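Local atomic coordinates of NAD-dependent epimerase/dehydratase (Veillonella parvula DSM 2008, PDB entry 3R6D), a protein that probably acts as an NAD-dependent epimerase or dehydratase, binding its dinucleotide cofactor through a Rossmann-type domain. Residues S86-I91 and N140-S145; I100-G105 and A196-F201. All coordinates share one frame; numbering follows the deposited sequence. Where two conformers were deposited one is given.

Interaction 1 of 2, residues S86-I91 and N140-S145; sequences SDMASI and NVLRES
Leu-142 O is gripped twice by Ser-145: OG lies 2.7 Å from Leu-142 O, in the carbonyl plane and on a lone pair, while Ser-145 N lies 3.1 Å from the same Leu-142 O. Leu-142 lies on helix 129-144, which packs beside helix 85-96 in the layered alpha/beta architecture of the Rossmann fold. The two helical segments run nearly parallel, 28° between their directions and 9.1 Å at closest approach of their axes, as expected for helices of successive beta-alpha-beta units. No hydrogen bond crosses between them, and the contact is apolar. CG1 of Val-141, set anti to the backbone N (chi1 167°), reaches over the backbone of the facing helix, 3.7 Å from Ala-89 N. The same methyl meets Met-88 (a selenomethionine) along its flank, with Val-141 CG1 3.9 Å from Met-88 CG, the two side chains passing in opposite senses. Deeper in, Met-82 touches both Met-88 and Leu-142, and Leu-142 also rests on Tyr-149 and Ile-151 of strand 148-158. The bends at chi2 and chi3 of Met-88 turn its terminal methyl toward this inner layer, where Met-88 CE stops 4.1 Å from Leu-142 CD1.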
ATOM      1  N   SER A  86      16.579  -1.213  -0.373  1.00 19.89           N
ATOM      2  CA  SER A  86      17.119  -2.045   0.703  1.00 19.76           C
ATOM      3  C   SER A  86      16.056  -2.413   1.745  1.00 18.41           C
ATOM      4  O   SER A  86      16.055  -3.542   2.206  1.00 19.78           O
ATOM      5  CB  SER A  86      18.339  -1.403   1.332  1.00 20.46           C
ATOM      6  OG  SER A  86      17.959  -0.156   1.850  1.00 24.37           O
ATOM      7  N   ASP A  87      15.178  -1.477   2.093  1.00 17.89           N
ATOM      8  CA  ASP A  87      14.058  -1.826   2.998  1.00 18.22           C
ATOM      9  C   ASP A  87      13.140  -2.849   2.359  1.00 16.51           C
ATOM     10  O   ASP A  87      12.721  -3.799   2.983  1.00 16.74           O
ATOM     11  CB  ASP A  87      13.252  -0.629   3.471  1.00 18.83           C
ATOM     12  CG  ASP A  87      14.011   0.234   4.456  1.00 20.56           C
ATOM     13  OD1 ASP A  87      15.076  -0.197   4.965  1.00 23.97           O
ATOM     14  OD2 ASP A  87      13.511   1.337   4.736  1.00 21.99           O
HETATM   15  N   MSE A  88      12.860  -2.678   1.073  1.00 15.90           N
HETATM   16  CA  MSE A  88      12.028  -3.649   0.391  1.00 15.16           C
HETATM   17  C   MSE A  88      12.709  -5.002   0.356  1.00 15.58           C
HETATM   18  O   MSE A  88      12.073  -6.026   0.553  1.00 15.53           O
HETATM   19  CB  MSE A  88      11.731  -3.178  -1.033  1.00 15.43           C
HETATM   20  CG  MSE A  88      10.577  -3.879  -1.755  1.00 15.06           C
HETATM   21 SE   MSE A  88       8.772  -3.492  -1.048  0.75 13.10          SE
HETATM   22  CE  MSE A  88       8.919  -5.168  -0.546  1.00 11.42           C
ATOM     23  N   ALA A  89      14.032  -5.011   0.157  1.00 16.66           N
ATOM     24  CA  ALA A  89      14.749  -6.276   0.153  1.00 17.20           C
ATOM     25  C   ALA A  89      14.684  -6.949   1.523  1.00 17.46           C
ATOM     26  O   ALA A  89      14.539  -8.176   1.614  1.00 18.27           O
ATOM     27  CB  ALA A  89      16.213  -6.082  -0.295  1.00 19.17           C
ATOM     28  N   SER A  90      14.807  -6.147   2.574  1.00 17.34           N
ATOM     29  CA  SER A  90      14.709  -6.711   3.930  1.00 17.92           C
ATOM     30  C   SER A  90      13.319  -7.299   4.201  1.00 14.84           C
ATOM     31  O   SER A  90      13.211  -8.354   4.843  1.00 16.36           O
ATOM     32  CB  SER A  90      15.042  -5.666   4.968  1.00 18.19           C
ATOM     33  OG  SER A  90      16.406  -5.307   4.863  1.00 21.30           O
ATOM     34  N   ILE A  91      12.267  -6.623   3.715  1.00 14.80           N
ATOM     35  CA  ILE A  91      10.895  -7.102   3.854  1.00 13.18           C
ATOM     36  C   ILE A  91      10.726  -8.409   3.069  1.00 13.54           C
ATOM     37  O   ILE A  91      10.223  -9.382   3.583  1.00 13.32           O
ATOM     38  CB  ILE A  91       9.895  -6.029   3.382  1.00 12.46           C
ATOM     39  CG1 ILE A  91       9.926  -4.859   4.375  1.00 13.67           C
ATOM     40  CG2 ILE A  91       8.484  -6.629   3.259  1.00 12.39           C
ATOM     41  CD1 ILE A  91       9.244  -3.627   3.850  1.00 13.78           C
ATOM     42  N   ASN A 140      11.185  -2.497  -8.161  1.00 12.68           N
ATOM     43  CA  ASN A 140      11.967  -3.538  -8.835  1.00 13.37           C
ATOM     44  C   ASN A 140      12.245  -4.713  -7.926  1.00 13.21           C
ATOM     45  O   ASN A 140      12.097  -5.853  -8.349  1.00 13.80           O
ATOM     46  CB  ASN A 140      13.293  -2.975  -9.364  1.00 13.83           C
ATOM     47  CG  ASN A 140      13.089  -1.976 -10.491  1.00 14.19           C
ATOM     48  OD1 ASN A 140      11.989  -1.863 -11.053  1.00 14.50           O
ATOM     49  ND2 ASN A 140      14.150  -1.240 -10.826  1.00 17.41           N
ATOM     50  N   VAL A 141      12.615  -4.438  -6.660  1.00 13.33           N
ATOM     51  CA  VAL A 141      12.895  -5.538  -5.728  1.00 14.53           C
ATOM     52  C   VAL A 141      11.638  -6.413  -5.583  1.00 12.10           C
ATOM     53  O   VAL A 141      11.705  -7.647  -5.563  1.00 13.66           O
ATOM     54  CB  VAL A 141      13.374  -5.028  -4.349  1.00 15.04           C
ATOM     55  CG1 VAL A 141      13.346  -6.159  -3.296  1.00 17.62           C
ATOM     56  CG2 VAL A 141      14.812  -4.455  -4.482  1.00 17.98           C
ATOM     57  N   LEU A 142      10.473  -5.775  -5.413  1.00 11.82           N
ATOM     58  CA  LEU A 142       9.256  -6.563  -5.204  1.00 11.37           C
ATOM     59  C   LEU A 142       8.869  -7.370  -6.456  1.00 10.47           C
ATOM     60  O   LEU A 142       8.532  -8.555  -6.373  1.00 11.57           O
ATOM     61  CB  LEU A 142       8.107  -5.688  -4.700  1.00 11.27           C
ATOM     62  CG  LEU A 142       6.830  -6.426  -4.342  1.00 11.06           C
ATOM     63  CD1 LEU A 142       7.062  -7.549  -3.308  1.00 11.51           C
ATOM     64  CD2 LEU A 142       5.803  -5.409  -3.828  1.00 11.36           C
ATOM     65  N   ARG A 143       8.968  -6.744  -7.628  1.00 11.95           N
ATOM     66  CA  ARG A 143       8.662  -7.492  -8.879  1.00 12.91           C
ATOM     67  C   ARG A 143       9.600  -8.672  -9.168  1.00 14.08           C
ATOM     68  O   ARG A 143       9.210  -9.649  -9.810  1.00 14.59           O
ATOM     69  CB  ARG A 143       8.637  -6.586 -10.084  1.00 14.32           C
ATOM     70  CG  ARG A 143       7.596  -5.528  -9.991  1.00 13.60           C
ATOM     71  CD  ARG A 143       7.509  -4.690 -11.325  1.00 18.46           C
ATOM     72  NE  ARG A 143       8.818  -4.181 -11.828  1.00 18.60           N
ATOM     73  CZ  ARG A 143       8.968  -3.305 -12.842  1.00 18.32           C
ATOM     74  NH1 ARG A 143       7.909  -2.769 -13.454  1.00 16.28           N
ATOM     75  NH2 ARG A 143      10.187  -2.943 -13.240  1.00 19.54           N
ATOM     76  N   GLU A 144      10.847  -8.546  -8.746  1.00 14.74           N
ATOM     77  CA  GLU A 144      11.852  -9.624  -8.869  1.00 15.94           C
ATOM     78  C   GLU A 144      11.680 -10.767  -7.885  1.00 15.45           C
ATOM     79  O   GLU A 144      12.288 -11.833  -8.030  1.00 16.10           O
ATOM     80  CB  GLU A 144      13.275  -9.050  -8.717  1.00 16.81           C
ATOM     81  CG  GLU A 144      13.647  -8.054  -9.797  1.00 19.26           C
ATOM     82  CD  GLU A 144      14.825  -7.160  -9.396  1.00 26.18           C
ATOM     83  OE1 GLU A 144      15.425  -7.327  -8.287  1.00 26.87           O
ATOM     84  OE2 GLU A 144      15.135  -6.266 -10.216  1.00 30.59           O
ATOM     85  N   SER A 145      10.898 -10.515  -6.834  1.00 14.38           N
ATOM     86  CA  SER A 145      10.645 -11.505  -5.870  1.00 14.56           C
ATOM     87  C   SER A 145       9.762 -12.560  -6.435  1.00 14.02           C
ATOM     88  O   SER A 145       9.145 -12.389  -7.512  1.00 14.07           O
ATOM     89  CB  SER A 145      10.020 -10.857  -4.647  1.00 14.56           C
ATOM     90  OG  SER A 145       8.594 -10.761  -4.762  1.00 13.27           O
TER

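Interaction 2 of 2, residues I100-G105 and A196-F201; sequences IRRVIG and ADETPF
The first residue of strand 102-108, Arg-102, meets the loop between helix 182-193 and strand 204-209 through a salt bridge with Glu-198. NE of Arg-102 lies 3.3 Å from Glu-198 OE1, with an N-H...O angle of 154°. CG of Arg-102 stands anti to the backbone N and the chain bends at chi2, which carries NE to the carboxylate. The approach is from above the carboxylate, 53° out of its plane, and the two flat groups stand nearly perpendicular (88°), so this is not a side-on, two-point pairing. A water completes a ring between them: it lies in the guanidinium plane, 2.9 Å from Arg-102 NH2, and 2.7 Å from Glu-198 OE1. Glu-198 OE1 also hydrogen-bonds Tyr-5 OH, while Asn-148 O takes NH1 of Arg-102 and Thr-150 OG1 takes NH2, holding the guanidinium against rotation. Phe-201 meets it obliquely, with CB 3.8 Å from Arg-102 NH2. Replacing Arg-102 by an alanine is likely to leave the Glu-198 carboxylate without its charged mate and Asn-148 O without this donor. Within the loop, Asp-197 OD1 accepts from Thr-199 N at 3.0 Å and from Thr-199 OG1 at 2.8 Å, both from one face of the carboxylate. The result is an Asx turn leading into a short 3-10 segment, pinned by a buried arginine to a parallel strand of the Rossmann sheet.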
ATOM      1  N   ILE A 100       5.787 -16.500   3.865  1.00 14.90           N
ATOM      2  CA  ILE A 100       4.628 -15.612   3.658  1.00 14.08           C
ATOM      3  C   ILE A 100       4.595 -15.257   2.189  1.00 13.89           C
ATOM      4  O   ILE A 100       5.601 -14.770   1.664  1.00 15.67           O
ATOM      5  CB  ILE A 100       4.769 -14.303   4.486  1.00 13.27           C
ATOM      6  CG1 ILE A 100       5.081 -14.593   5.972  1.00 14.63           C
ATOM      7  CG2 ILE A 100       3.492 -13.426   4.319  1.00 13.61           C
ATOM      8  CD1 ILE A 100       4.071 -15.543   6.684  1.00 15.44           C
ATOM      9  N   ARG A 101       3.486 -15.545   1.523  0.50 12.96           N
ATOM     10  CA  ARG A 101       3.403 -15.372   0.067  0.50 13.48           C
ATOM     11  C   ARG A 101       2.720 -14.077  -0.375  0.50 11.95           C
ATOM     12  O   ARG A 101       3.155 -13.444  -1.361  0.50 12.95           O
ATOM     13  CB  ARG A 101       2.668 -16.564  -0.562  0.50 14.29           C
ATOM     14  CG  ARG A 101       3.204 -17.906  -0.103  0.50 17.61           C
ATOM     15  CD  ARG A 101       4.617 -18.115  -0.593  0.50 20.94           C
ATOM     16  NE  ARG A 101       4.636 -18.150  -2.050  0.50 22.73           N
ATOM     17  CZ  ARG A 101       5.550 -17.551  -2.812  0.50 21.98           C
ATOM     18  NH1 ARG A 101       6.548 -16.864  -2.278  0.50 18.43           N
ATOM     19  NH2 ARG A 101       5.457 -17.637  -4.116  0.50 24.07           N
ATOM     20  N   ARG A 102       1.662 -13.680   0.335  1.00 10.68           N
ATOM     21  CA  ARG A 102       0.763 -12.606  -0.172  1.00 10.51           C
ATOM     22  C   ARG A 102       1.140 -11.232   0.356  1.00  9.36           C
ATOM     23  O   ARG A 102       1.200 -11.033   1.586  1.00  9.63           O
ATOM     24  CB  ARG A 102      -0.679 -12.929   0.188  1.00 10.95           C
ATOM     25  CG  ARG A 102      -1.696 -12.016  -0.482  1.00 10.38           C
ATOM     26  CD  ARG A 102      -1.958 -12.446  -1.913  1.00 11.57           C
ATOM     27  NE  ARG A 102      -2.933 -11.535  -2.547  1.00 11.01           N
ATOM     28  CZ  ARG A 102      -2.648 -10.405  -3.211  1.00 10.71           C
ATOM     29  NH1 ARG A 102      -1.385 -10.045  -3.466  1.00 10.40           N
ATOM     30  NH2 ARG A 102      -3.649  -9.638  -3.619  1.00 10.22           N
ATOM     31  N   VAL A 103       1.430 -10.304  -0.560  1.00  8.94           N
ATOM     32  CA  VAL A 103       1.832  -8.950  -0.146  1.00  9.46           C
ATOM     33  C   VAL A 103       1.123  -7.928  -1.030  1.00  8.86           C
ATOM     34  O   VAL A 103       1.073  -8.085  -2.252  1.00 10.24           O
ATOM     35  CB  VAL A 103       3.394  -8.820  -0.086  1.00 11.59           C
ATOM     36  CG1 VAL A 103       4.050  -9.062  -1.424  1.00 13.76           C
ATOM     37  CG2 VAL A 103       3.800  -7.498   0.531  1.00 13.43           C
ATOM     38  N   ILE A 104       0.557  -6.885  -0.410  1.00  8.08           N
ATOM     39  CA  ILE A 104      -0.016  -5.754  -1.129  1.00  8.41           C
ATOM     40  C   ILE A 104       0.792  -4.531  -0.718  1.00  7.47           C
ATOM     41  O   ILE A 104       0.924  -4.265   0.477  1.00  7.85           O
ATOM     42  CB  ILE A 104      -1.513  -5.569  -0.761  1.00  8.33           C
ATOM     43  CG1 ILE A 104      -2.326  -6.788  -1.196  1.00 10.30           C
ATOM     44  CG2 ILE A 104      -2.057  -4.287  -1.401  1.00  9.16           C
ATOM     45  CD1 ILE A 104      -3.697  -6.886  -0.550  1.00 10.60           C
ATOM     46  N   GLY A 105       1.327  -3.791  -1.685  1.00  7.84           N
ATOM     47  CA  GLY A 105       2.191  -2.659  -1.383  1.00  8.19           C
ATOM     48  C   GLY A 105       1.785  -1.419  -2.155  1.00  7.66           C
ATOM     49  O   GLY A 105       1.275  -1.520  -3.277  1.00  8.53           O
ATOM     50  N   ALA A 196     -12.789 -13.228  -4.076  1.00 15.47           N
ATOM     51  CA  ALA A 196     -12.572 -14.689  -4.153  1.00 16.65           C
ATOM     52  C   ALA A 196     -11.625 -15.069  -5.303  1.00 16.27           C
ATOM     53  O   ALA A 196     -10.718 -15.939  -5.141  1.00 17.88           O
ATOM     54  CB  ALA A 196     -13.903 -15.415  -4.294  1.00 18.43           C
ATOM     55  N   ASP A 197     -11.848 -14.454  -6.463  1.00 15.25           N
ATOM     56  CA  ASP A 197     -10.944 -14.607  -7.574  1.00 14.61           C
ATOM     57  C   ASP A 197      -9.958 -13.451  -7.534  1.00 14.25           C
ATOM     58  O   ASP A 197     -10.258 -12.336  -7.922  1.00 14.22           O
ATOM     59  CB  ASP A 197     -11.717 -14.643  -8.889  1.00 15.67           C
ATOM     60  CG  ASP A 197     -10.805 -14.838 -10.113  1.00 15.36           C
ATOM     61  OD1 ASP A 197      -9.562 -14.917  -9.926  1.00 17.71           O
ATOM     62  OD2 ASP A 197     -11.320 -14.866 -11.255  1.00 16.98           O
ATOM     63  N   GLU A 198      -8.757 -13.761  -7.080  1.00 14.68           N
ATOM     64  CA  GLU A 198      -7.721 -12.740  -6.942  1.00 14.90           C
ATOM     65  C   GLU A 198      -6.705 -12.780  -8.080  1.00 15.95           C
ATOM     66  O   GLU A 198      -5.655 -12.129  -8.003  1.00 16.59           O
ATOM     67  CB  GLU A 198      -7.061 -12.749  -5.543  1.00 15.74           C
ATOM     68  CG  GLU A 198      -6.183 -13.956  -5.230  1.00 17.38           C
ATOM     69  CD  GLU A 198      -5.397 -13.840  -3.913  1.00 16.88           C
ATOM     70  OE1 GLU A 198      -5.783 -13.039  -3.014  1.00 14.87           O
ATOM     71  OE2 GLU A 198      -4.399 -14.603  -3.765  1.00 18.56           O
ATOM     72  N   THR A 199      -7.017 -13.505  -9.154  0.60 16.01           N
ATOM     73  CA  THR A 199      -6.088 -13.571 -10.279  0.60 17.20           C
ATOM     74  C   THR A 199      -5.731 -12.202 -10.890  0.60 16.31           C
ATOM     75  O   THR A 199      -4.574 -12.012 -11.272  0.60 16.57           O
ATOM     76  CB  THR A 199      -6.515 -14.590 -11.359  0.60 18.64           C
ATOM     77  OG1 THR A 199      -7.758 -14.177 -11.919  0.60 18.64           O
ATOM     78  CG2 THR A 199      -6.648 -15.991 -10.757  0.60 21.20           C
ATOM     79  N   PRO A 200      -6.678 -11.231 -10.960  1.00 16.27           N
ATOM     80  CA  PRO A 200      -6.254  -9.925 -11.495  1.00 16.00           C
ATOM     81  C   PRO A 200      -5.229  -9.207 -10.613  1.00 13.47           C
ATOM     82  O   PRO A 200      -4.653  -8.198 -11.052  1.00 14.77           O
ATOM     83  CB  PRO A 200      -7.541  -9.093 -11.534  1.00 16.05           C
ATOM     84  CG  PRO A 200      -8.642 -10.112 -11.562  1.00 17.39           C
ATOM     85  CD  PRO A 200      -8.141 -11.269 -10.722  1.00 17.36           C
ATOM     86  N   PHE A 201      -5.035  -9.695  -9.381  1.00 13.24           N
ATOM     87  CA  PHE A 201      -4.145  -9.104  -8.441  1.00 12.16           C
ATOM     88  C   PHE A 201      -2.914  -9.959  -8.164  1.00 11.85           C
ATOM     89  O   PHE A 201      -2.107  -9.640  -7.324  1.00 12.92           O
ATOM     90  CB  PHE A 201      -4.920  -8.834  -7.151  1.00 12.39           C
ATOM     91  CG  PHE A 201      -6.158  -8.031  -7.393  1.00 11.89           C
ATOM     92  CD1 PHE A 201      -6.075  -6.764  -7.973  1.00 13.09           C
ATOM     93  CD2 PHE A 201      -7.420  -8.574  -7.140  1.00 13.33           C
ATOM     94  CE1 PHE A 201      -7.204  -6.059  -8.282  1.00 13.51           C
ATOM     95  CE2 PHE A 201      -8.560  -7.865  -7.442  1.00 14.63           C
ATOM     96  CZ  PHE A 201      -8.459  -6.602  -8.008  1.00 14.18           C
TER
HETATM   97  O   HOH W   1      -6.302 -10.386  -2.790  1.00 19.73           O

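The centres of interactions 1 and 2 lie 16 Å apart, yet the two meet directly: Leu-142 CD1 of the helix pair packs 3.9 Å from Val-103 CG1 of strand 102-108. Alternation along that strand explains the link. Val-103 turns to the layer of helix 85-96, touching its Leu-95, whereas Arg-102 and Ile-104 touch Ile-192 of helix 182-193 in the other layer. The contacts therefore belong to opposite faces of one sheet. In the chain, helix 85-96 is followed by strand 102-108, and the segments of the two contacts alternate along the sequence. Strand 148-158, the parallel neighbour of strand 102-108, borders both contacts.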